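Local coordinates for protein group 3 allergen SMIPP-S Yv6023A04 (Sarcoptes scabiei type hominis, PDB 3H7O) that is a trypsin-family serine protease paralogue, inactivated and so probably without the proteolytic activity of its relatives, at residues 32-45 and 88-101. The protein carries 3 engineered substitutions. Residues are numbered along the deposited sequence; the frame is centred on the assembly and turned at random.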
ATOM      1  N   ILE A  32       6.335  -5.381   2.429  1.00 26.43           N
ATOM      2  CA  ILE A  32       7.636  -5.736   3.000  1.00 26.01           C
ATOM      3  C   ILE A  32       8.717  -5.474   1.949  1.00 26.95           C
ATOM      4  O   ILE A  32       8.671  -6.030   0.849  1.00 27.44           O
ATOM      5  CB  ILE A  32       7.690  -7.218   3.443  1.00 26.57           C
ATOM      6  CG1 ILE A  32       6.639  -7.500   4.522  1.00 24.06           C
ATOM      7  CG2 ILE A  32       9.089  -7.588   3.947  1.00 24.03           C
ATOM      8  CD1 ILE A  32       6.441  -8.986   4.823  1.00 26.72           C
ATOM      9  N   LEU A  33       9.662  -4.601   2.284  1.00 26.90           N
ATOM     10  CA  LEU A  33      10.844  -4.367   1.451  1.00 27.76           C
ATOM     11  C   LEU A  33      12.018  -5.229   1.913  1.00 27.82           C
ATOM     12  O   LEU A  33      12.864  -5.624   1.107  1.00 27.69           O
ATOM     13  CB  LEU A  33      11.239  -2.888   1.478  1.00 27.88           C
ATOM     14  CG  LEU A  33      10.235  -1.863   0.934  1.00 29.04           C
ATOM     15  CD1 LEU A  33      10.728  -0.453   1.222  1.00 31.36           C
ATOM     16  CD2 LEU A  33      10.001  -2.062  -0.557  1.00 30.34           C
ATOM     17  N   SER A  34      12.068  -5.478   3.222  1.00 27.17           N
ATOM     18  CA  SER A  34      13.033  -6.382   3.857  1.00 26.85           C
ATOM     19  C   SER A  34      12.576  -6.592   5.303  1.00 26.26           C
ATOM     20  O   SER A  34      11.529  -6.076   5.702  1.00 25.82           O
ATOM     21  CB  SER A  34      14.452  -5.800   3.823  1.00 27.48           C
ATOM     22  OG  SER A  34      14.590  -4.734   4.744  1.00 27.86           O
ATOM     23  N   GLN A  35      13.358  -7.322   6.095  1.00 25.81           N
ATOM     24  CA  GLN A  35      13.016  -7.537   7.511  1.00 26.09           C
ATOM     25  C   GLN A  35      13.013  -6.236   8.319  1.00 25.70           C
ATOM     26  O   GLN A  35      12.431  -6.175   9.401  1.00 26.21           O
ATOM     27  CB  GLN A  35      13.956  -8.562   8.157  1.00 26.60           C
ATOM     28  CG  GLN A  35      15.393  -8.073   8.330  1.00 23.89           C
ATOM     29  CD  GLN A  35      16.311  -9.112   8.945  1.00 27.47           C
ATOM     30  OE1 GLN A  35      15.898  -9.911   9.784  1.00 25.86           O
ATOM     31  NE2 GLN A  35      17.572  -9.095   8.535  1.00 28.07           N
ATOM     32  N   TRP A  36      13.657  -5.200   7.783  1.00 24.97           N
ATOM     33  CA  TRP A  36      13.813  -3.930   8.488  1.00 24.95           C
ATOM     34  C   TRP A  36      12.874  -2.809   8.028  1.00 24.95           C
ATOM     35  O   TRP A  36      12.655  -1.852   8.773  1.00 24.90           O
ATOM     36  CB  TRP A  36      15.259  -3.434   8.382  1.00 24.91           C
ATOM     37  CG  TRP A  36      16.276  -4.303   9.067  1.00 26.12           C
ATOM     38  CD1 TRP A  36      17.292  -5.001   8.472  1.00 26.04           C
ATOM     39  CD2 TRP A  36      16.389  -4.554  10.476  1.00 27.08           C
ATOM     40  NE1 TRP A  36      18.027  -5.671   9.421  1.00 24.64           N
ATOM     41  CE2 TRP A  36      17.495  -5.415  10.658  1.00 26.72           C
ATOM     42  CE3 TRP A  36      15.663  -4.136  11.602  1.00 26.10           C
ATOM     43  CZ2 TRP A  36      17.892  -5.869  11.922  1.00 27.60           C
ATOM     44  CZ3 TRP A  36      16.058  -4.584  12.856  1.00 26.72           C
ATOM     45  CH2 TRP A  36      17.163  -5.444  13.005  1.00 26.84           C
ATOM     46  N   PHE A  37      12.344  -2.910   6.808  1.00 25.53           N
ATOM     47  CA  PHE A  37      11.593  -1.803   6.208  1.00 25.72           C
ATOM     48  C   PHE A  37      10.276  -2.206   5.551  1.00 25.39           C
ATOM     49  O   PHE A  37      10.191  -3.228   4.864  1.00 24.26           O
ATOM     50  CB  PHE A  37      12.458  -1.050   5.183  1.00 25.37           C
ATOM     51  CG  PHE A  37      13.703  -0.428   5.764  1.00 26.57           C
ATOM     52  CD1 PHE A  37      13.644   0.797   6.428  1.00 25.05           C
ATOM     53  CD2 PHE A  37      14.938  -1.058   5.629  1.00 24.58           C
ATOM     54  CE1 PHE A  37      14.793   1.375   6.959  1.00 27.05           C
ATOM     55  CE2 PHE A  37      16.094  -0.488   6.159  1.00 26.11           C
ATOM     56  CZ  PHE A  37      16.021   0.732   6.826  1.00 27.22           C
ATOM     57  N   VAL A  38       9.257  -1.377   5.763  1.00 24.92           N
ATOM     58  CA  VAL A  38       7.959  -1.539   5.114  1.00 25.65           C
ATOM     59  C   VAL A  38       7.582  -0.274   4.343  1.00 26.65           C
ATOM     60  O   VAL A  38       7.731   0.838   4.855  1.00 27.02           O
ATOM     61  CB  VAL A  38       6.841  -1.896   6.135  1.00 24.85           C
ATOM     62  CG1 VAL A  38       5.442  -1.715   5.519  1.00 26.49           C
ATOM     63  CG2 VAL A  38       7.017  -3.327   6.641  1.00 25.50           C
ATOM     64  N   LEU A  39       7.090  -0.457   3.118  1.00 26.90           N
ATOM     65  CA  LEU A  39       6.642   0.647   2.271  1.00 28.15           C
ATOM     66  C   LEU A  39       5.127   0.811   2.368  1.00 28.66           C
ATOM     67  O   LEU A  39       4.379  -0.153   2.190  1.00 28.73           O
ATOM     68  CB  LEU A  39       7.053   0.407   0.812  1.00 27.61           C
ATOM     69  CG  LEU A  39       6.930   1.564  -0.190  1.00 28.30           C
ATOM     70  CD1 LEU A  39       7.948   2.655   0.107  1.00 27.23           C
ATOM     71  CD2 LEU A  39       7.109   1.055  -1.610  1.00 28.64           C
ATOM     72  N   THR A  40       4.680   2.036   2.640  1.00 28.92           N
ATOM     73  CA  THR A  40       3.251   2.318   2.782  1.00 28.51           C
ATOM     74  C   THR A  40       2.890   3.687   2.189  1.00 29.05           C
ATOM     75  O   THR A  40       3.720   4.325   1.529  1.00 28.95           O
ATOM     76  CB  THR A  40       2.788   2.179   4.272  1.00 28.94           C
ATOM     77  OG1 THR A  40       1.359   2.229   4.353  1.00 30.58           O
ATOM     78  CG2 THR A  40       3.399   3.264   5.170  1.00 27.63           C
ATOM     79  N   ALA A  41       1.652   4.121   2.401  1.00 28.48           N
ATOM     80  CA  ALA A  41       1.229   5.450   1.985  1.00 28.53           C
ATOM     81  C   ALA A  41       1.576   6.453   3.082  1.00 27.30           C
ATOM     82  O   ALA A  41       1.423   6.158   4.268  1.00 27.80           O
ATOM     83  CB  ALA A  41      -0.264   5.462   1.689  1.00 29.45           C
ATOM     84  N   ALA A  42       2.046   7.632   2.686  1.00 26.88           N
ATOM     85  CA  ALA A  42       2.435   8.662   3.646  1.00 26.80           C
ATOM     86  C   ALA A  42       1.276   9.211   4.487  1.00 27.31           C
ATOM     87  O   ALA A  42       1.464   9.514   5.669  1.00 27.05           O
ATOM     88  CB  ALA A  42       3.177   9.797   2.950  1.00 26.32           C
ATOM     89  N   HIS A  43       0.084   9.336   3.902  1.00 27.03           N
ATOM     90  CA  HIS A  43      -1.006  10.004   4.625  1.00 28.77           C
ATOM     91  C   HIS A  43      -1.484   9.249   5.876  1.00 28.67           C
ATOM     92  O   HIS A  43      -2.024   9.854   6.797  1.00 28.30           O
ATOM     93  CB  HIS A  43      -2.162  10.438   3.702  1.00 28.62           C
ATOM     94  CG  HIS A  43      -3.024   9.321   3.204  1.00 29.32           C
ATOM     95  ND1 HIS A  43      -4.006   8.735   3.975  1.00 31.15           N
ATOM     96  CD2 HIS A  43      -3.087   8.716   1.994  1.00 30.21           C
ATOM     97  CE1 HIS A  43      -4.620   7.804   3.267  1.00 29.02           C
ATOM     98  NE2 HIS A  43      -4.085   7.775   2.061  1.00 31.23           N
ATOM     99  N   CYS A  44      -1.241   7.939   5.899  1.00 29.64           N
ATOM    100  CA  CYS A  44      -1.566   7.087   7.044  1.00 31.23           C
ATOM    101  C   CYS A  44      -0.634   7.303   8.242  1.00 29.86           C
ATOM    102  O   CYS A  44      -1.042   7.115   9.393  1.00 30.20           O
ATOM    103  CB  CYS A  44      -1.515   5.608   6.635  1.00 32.78           C
ATOM    104  SG  CYS A  44      -2.543   5.142   5.210  1.00 38.67           S
ATOM    105  N   VAL A  45       0.610   7.704   7.976  1.00 28.22           N
ATOM    106  CA  VAL A  45       1.662   7.668   9.000  1.00 27.20           C
ATOM    107  C   VAL A  45       2.443   8.969   9.230  1.00 27.96           C
ATOM    108  O   VAL A  45       3.146   9.092  10.235  1.00 27.88           O
ATOM    109  CB  VAL A  45       2.677   6.503   8.739  1.00 27.27           C
ATOM    110  CG1 VAL A  45       1.976   5.148   8.777  1.00 24.74           C
ATOM    111  CG2 VAL A  45       3.420   6.695   7.408  1.00 25.74           C
ATOM    112  N   ASN A  88       3.346  12.878  -3.458  1.00 26.00           N
ATOM    113  CA  ASN A  88       4.377  12.044  -2.814  1.00 26.33           C
ATOM    114  C   ASN A  88       3.821  11.258  -1.623  1.00 26.15           C
ATOM    115  O   ASN A  88       4.371  11.296  -0.521  1.00 26.24           O
ATOM    116  CB  ASN A  88       5.589  12.887  -2.387  1.00 25.76           C
ATOM    117  CG  ASN A  88       6.203  13.654  -3.542  1.00 28.32           C
ATOM    118  OD1 ASN A  88       6.395  13.111  -4.628  1.00 28.31           O
ATOM    119  ND2 ASN A  88       6.508  14.925  -3.313  1.00 25.29           N
ATOM    120  N   ASP A  89       2.723  10.550  -1.865  1.00 27.21           N
ATOM    121  CA  ASP A  89       2.019   9.813  -0.825  1.00 27.21           C
ATOM    122  C   ASP A  89       2.642   8.434  -0.632  1.00 27.76           C
ATOM    123  O   ASP A  89       2.020   7.400  -0.899  1.00 28.84           O
ATOM    124  CB  ASP A  89       0.537   9.705  -1.180  1.00 27.59           C
ATOM    125  CG  ASP A  89      -0.330   9.372   0.018  1.00 29.62           C
ATOM    126  OD1 ASP A  89       0.205   9.207   1.139  1.00 29.25           O
ATOM    127  OD2 ASP A  89      -1.557   9.279  -0.171  1.00 28.68           O
ATOM    128  N   ILE A  90       3.878   8.444  -0.148  1.00 27.64           N
ATOM    129  CA  ILE A  90       4.677   7.243   0.011  1.00 27.64           C
ATOM    130  C   ILE A  90       5.576   7.408   1.249  1.00 27.53           C
ATOM    131  O   ILE A  90       6.069   8.505   1.528  1.00 28.80           O
ATOM    132  CB  ILE A  90       5.493   6.961  -1.283  1.00 27.60           C
ATOM    133  CG1 ILE A  90       6.112   5.560  -1.255  1.00 28.64           C
ATOM    134  CG2 ILE A  90       6.527   8.084  -1.554  1.00 29.72           C
ATOM    135  CD1 ILE A  90       6.686   5.112  -2.590  1.00 32.17           C
ATOM    136  N   ALA A  91       5.755   6.329   2.003  1.00 26.28           N
ATOM    137  CA  ALA A  91       6.533   6.381   3.237  1.00 26.09           C
ATOM    138  C   ALA A  91       7.199   5.052   3.519  1.00 26.31           C
ATOM    139  O   ALA A  91       6.658   3.992   3.189  1.00 26.80           O
ATOM    140  CB  ALA A  91       5.645   6.779   4.413  1.00 26.04           C
ATOM    141  N   ILE A  92       8.372   5.115   4.138  1.00 26.32           N
ATOM    142  CA  ILE A  92       9.070   3.918   4.586  1.00 26.60           C
ATOM    143  C   ILE A  92       9.061   3.871   6.108  1.00 26.73           C
ATOM    144  O   ILE A  92       9.426   4.844   6.772  1.00 26.33           O
ATOM    145  CB  ILE A  92      10.514   3.853   4.038  1.00 26.87           C
ATOM    146  CG1 ILE A  92      10.484   3.781   2.507  1.00 29.14           C
ATOM    147  CG2 ILE A  92      11.254   2.634   4.610  1.00 25.97           C
ATOM    148  CD1 ILE A  92      11.828   4.030   1.833  1.00 33.38           C
ATOM    149  N   LEU A  93       8.609   2.745   6.651  1.00 26.71           N
ATOM    150  CA  LEU A  93       8.635   2.524   8.088  1.00 27.14           C
ATOM    151  C   LEU A  93       9.861   1.696   8.445  1.00 26.57           C
ATOM    152  O   LEU A  93      10.073   0.628   7.875  1.00 27.07           O
ATOM    153  CB  LEU A  93       7.354   1.816   8.551  1.00 27.34           C
ATOM    154  CG  LEU A  93       6.011   2.443   8.144  1.00 30.10           C
ATOM    155  CD1 LEU A  93       4.851   1.605   8.656  1.00 26.87           C
ATOM    156  CD2 LEU A  93       5.881   3.882   8.626  1.00 28.94           C
ATOM    157  N   GLU A  94      10.667   2.201   9.377  1.00 26.19           N
ATOM    158  CA  GLU A  94      11.840   1.471   9.866  1.00 27.16           C
ATOM    159  C   GLU A  94      11.538   0.737  11.167  1.00 27.17           C
ATOM    160  O   GLU A  94      10.853   1.269  12.043  1.00 27.78           O
ATOM    161  CB  GLU A  94      13.027   2.415  10.062  1.00 27.44           C
ATOM    162  CG  GLU A  94      14.292   1.721  10.563  1.00 29.82           C
ATOM    163  CD  GLU A  94      15.476   2.652  10.676  1.00 34.61           C
ATOM    164  OE1 GLU A  94      15.323   3.863  10.413  1.00 34.89           O
ATOM    165  OE2 GLU A  94      16.570   2.169  11.033  1.00 37.63           O
ATOM    166  N   LEU A  95      12.063  -0.481  11.285  1.00 26.36           N
ATOM    167  CA  LEU A  95      11.886  -1.300  12.477  1.00 26.75           C
ATOM    168  C   LEU A  95      13.165  -1.410  13.301  1.00 26.95           C
ATOM    169  O   LEU A  95      14.264  -1.504  12.747  1.00 28.19           O
ATOM    170  CB  LEU A  95      11.393  -2.692  12.083  1.00 26.69           C
ATOM    171  CG  LEU A  95      10.022  -2.708  11.417  1.00 29.40           C
ATOM    172  CD1 LEU A  95       9.891  -3.923  10.513  1.00 27.99           C
ATOM    173  CD2 LEU A  95       8.908  -2.651  12.468  1.00 31.10           C
ATOM    174  N   SER A  96      13.018  -1.384  14.625  1.00 26.79           N
ATOM    175  CA  SER A  96      14.150  -1.601  15.526  1.00 26.08           C
ATOM    176  C   SER A  96      14.315  -3.087  15.849  1.00 26.64           C
ATOM    177  O   SER A  96      15.417  -3.546  16.160  1.00 26.44           O
ATOM    178  CB  SER A  96      13.990  -0.785  16.811  1.00 26.93           C
ATOM    179  OG  SER A  96      12.851  -1.201  17.542  1.00 26.05           O
ATOM    180  N   ARG A  97      13.203  -3.818  15.786  1.00 27.04           N
ATOM    181  CA  ARG A  97      13.177  -5.271  15.916  1.00 27.04           C
ATOM    182  C   ARG A  97      12.648  -5.798  14.582  1.00 27.10           C
ATOM    183  O   ARG A  97      11.575  -5.382  14.137  1.00 27.07           O
ATOM    184  CB  ARG A  97      12.260  -5.682  17.073  1.00 27.18           C
ATOM    185  CG  ARG A  97      12.267  -7.167  17.441  1.00 28.34           C
ATOM    186  CD  ARG A  97      11.128  -7.951  16.782  1.00 28.61           C
ATOM    187  NE  ARG A  97      11.078  -9.313  17.307  1.00 30.33           N
ATOM    188  CZ  ARG A  97      11.731 -10.348  16.785  1.00 31.34           C
ATOM    189  NH1 ARG A  97      12.476 -10.196  15.693  1.00 29.13           N
ATOM    190  NH2 ARG A  97      11.635 -11.541  17.356  1.00 29.80           N
ATOM    191  N   PRO A  98      13.401  -6.706  13.930  1.00 26.92           N
ATOM    192  CA  PRO A  98      13.059  -7.061  12.548  1.00 26.24           C
ATOM    193  C   PRO A  98      11.825  -7.949  12.426  1.00 26.04           C
ATOM    194  O   PRO A  98      11.485  -8.662  13.369  1.00 26.54           O
ATOM    195  CB  PRO A  98      14.298  -7.816  12.062  1.00 25.63           C
ATOM    196  CG  PRO A  98      14.887  -8.408  13.292  1.00 26.66           C
ATOM    197  CD  PRO A  98      14.563  -7.468  14.430  1.00 26.03           C
ATOM    198  N   LEU A  99      11.163  -7.890  11.272  1.00 26.06           N
ATOM    199  CA  LEU A  99      10.097  -8.839  10.950  1.00 26.80           C
ATOM    200  C   LEU A  99      10.690 -10.241  10.895  1.00 27.96           C
ATOM    201  O   LEU A  99      11.793 -10.428  10.372  1.00 27.71           O
ATOM    202  CB  LEU A  99       9.466  -8.510   9.593  1.00 26.94           C
ATOM    203  CG  LEU A  99       8.852  -7.127   9.350  1.00 26.27           C
ATOM    204  CD1 LEU A  99       8.548  -6.931   7.866  1.00 26.46           C
ATOM    205  CD2 LEU A  99       7.599  -6.917  10.196  1.00 22.16           C
ATOM    206  N   LYS A 100       9.968 -11.211  11.450  1.00 29.01           N
ATOM    207  CA  LYS A 100      10.379 -12.613  11.405  1.00 30.17           C
ATOM    208  C   LYS A 100       9.955 -13.244  10.077  1.00 31.06           C
ATOM    209  O   LYS A 100       8.983 -14.012  10.015  1.00 30.55           O
ATOM    210  CB  LYS A 100       9.775 -13.395  12.580  1.00 31.12           C
ATOM    211  CG  LYS A 100      10.282 -12.980  13.952  1.00 31.49           C
ATOM    212  CD  LYS A 100       9.781 -13.919  15.043  1.00 33.05           C
ATOM    213  CE  LYS A 100      10.536 -15.243  15.040  1.00 35.53           C
ATOM    214  NZ  LYS A 100      10.273 -16.034  16.275  1.00 38.79           N
ATOM    215  N   LEU A 101      10.687 -12.914   9.017  1.00 30.46           N
ATOM    216  CA  LEU A 101      10.371 -13.410   7.681  1.00 30.96           C
ATOM    217  C   LEU A 101      10.646 -14.908   7.589  1.00 31.82           C
ATOM    218  O   LEU A 101      11.701 -15.386   8.011  1.00 32.05           O
ATOM    219  CB  LEU A 101      11.161 -12.649   6.613  1.00 30.41           C
ATOM    220  CG  LEU A 101      11.088 -11.118   6.601  1.00 31.57           C
ATOM    221  CD1 LEU A 101      11.974 -10.560   5.498  1.00 30.81           C
ATOM    222  CD2 LEU A 101       9.657 -10.620   6.440  1.00 29.06           C
TER
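Val38 and Leu93 face each other as a hydrogen-bonded antiparallel pair at the middle of strands 37-40 and 91-95, neighbours in the closed six-stranded barrel of this trypsin-type fold. The bond from Leu93 N to Val38 O is nearly straight, 2.8 Å at 173°, and two residues on, Thr40 and Ala91 form the next hydrogen-bonded pair. Packing is dense on the side where Val38, Leu93, Thr40 and Ala91 lie: Val45 CG2 reaches Ala91 CB at 3.7 Å and also touches Leu93 CD2, while Val17 of strand 14-19 meets Thr40 and Leu93. On the other side, Ile92 CG2 approaches Phe37 CD1 at 3.5 Å, and Ile224 of helix 218-225 touches both residues.

Toward solvent, the strands give way to loops, and Pro98 CB lies over the six-membered ring of Trp36 in a CH-pi contact, 3.8 Å from its centroid. Gln35 runs alongside Pro98. Backbone bonds from Leu95 N to Trp36 O (2.9 Å) and from Leu99 N to Gln35 O (2.8 Å) complete this looser side.

At the far end Asp89, its CG anti to the backbone N (chi1 -161°), turns OD1 to the backbone N of His43, 2.8 Å away. His43 and Asp89 occupy the positions of the triad histidine and aspartate in active relatives, and Ala183, at the serine position, touches His43. The backbone bond to OD1 thus fixes how the buried carboxylate is turned.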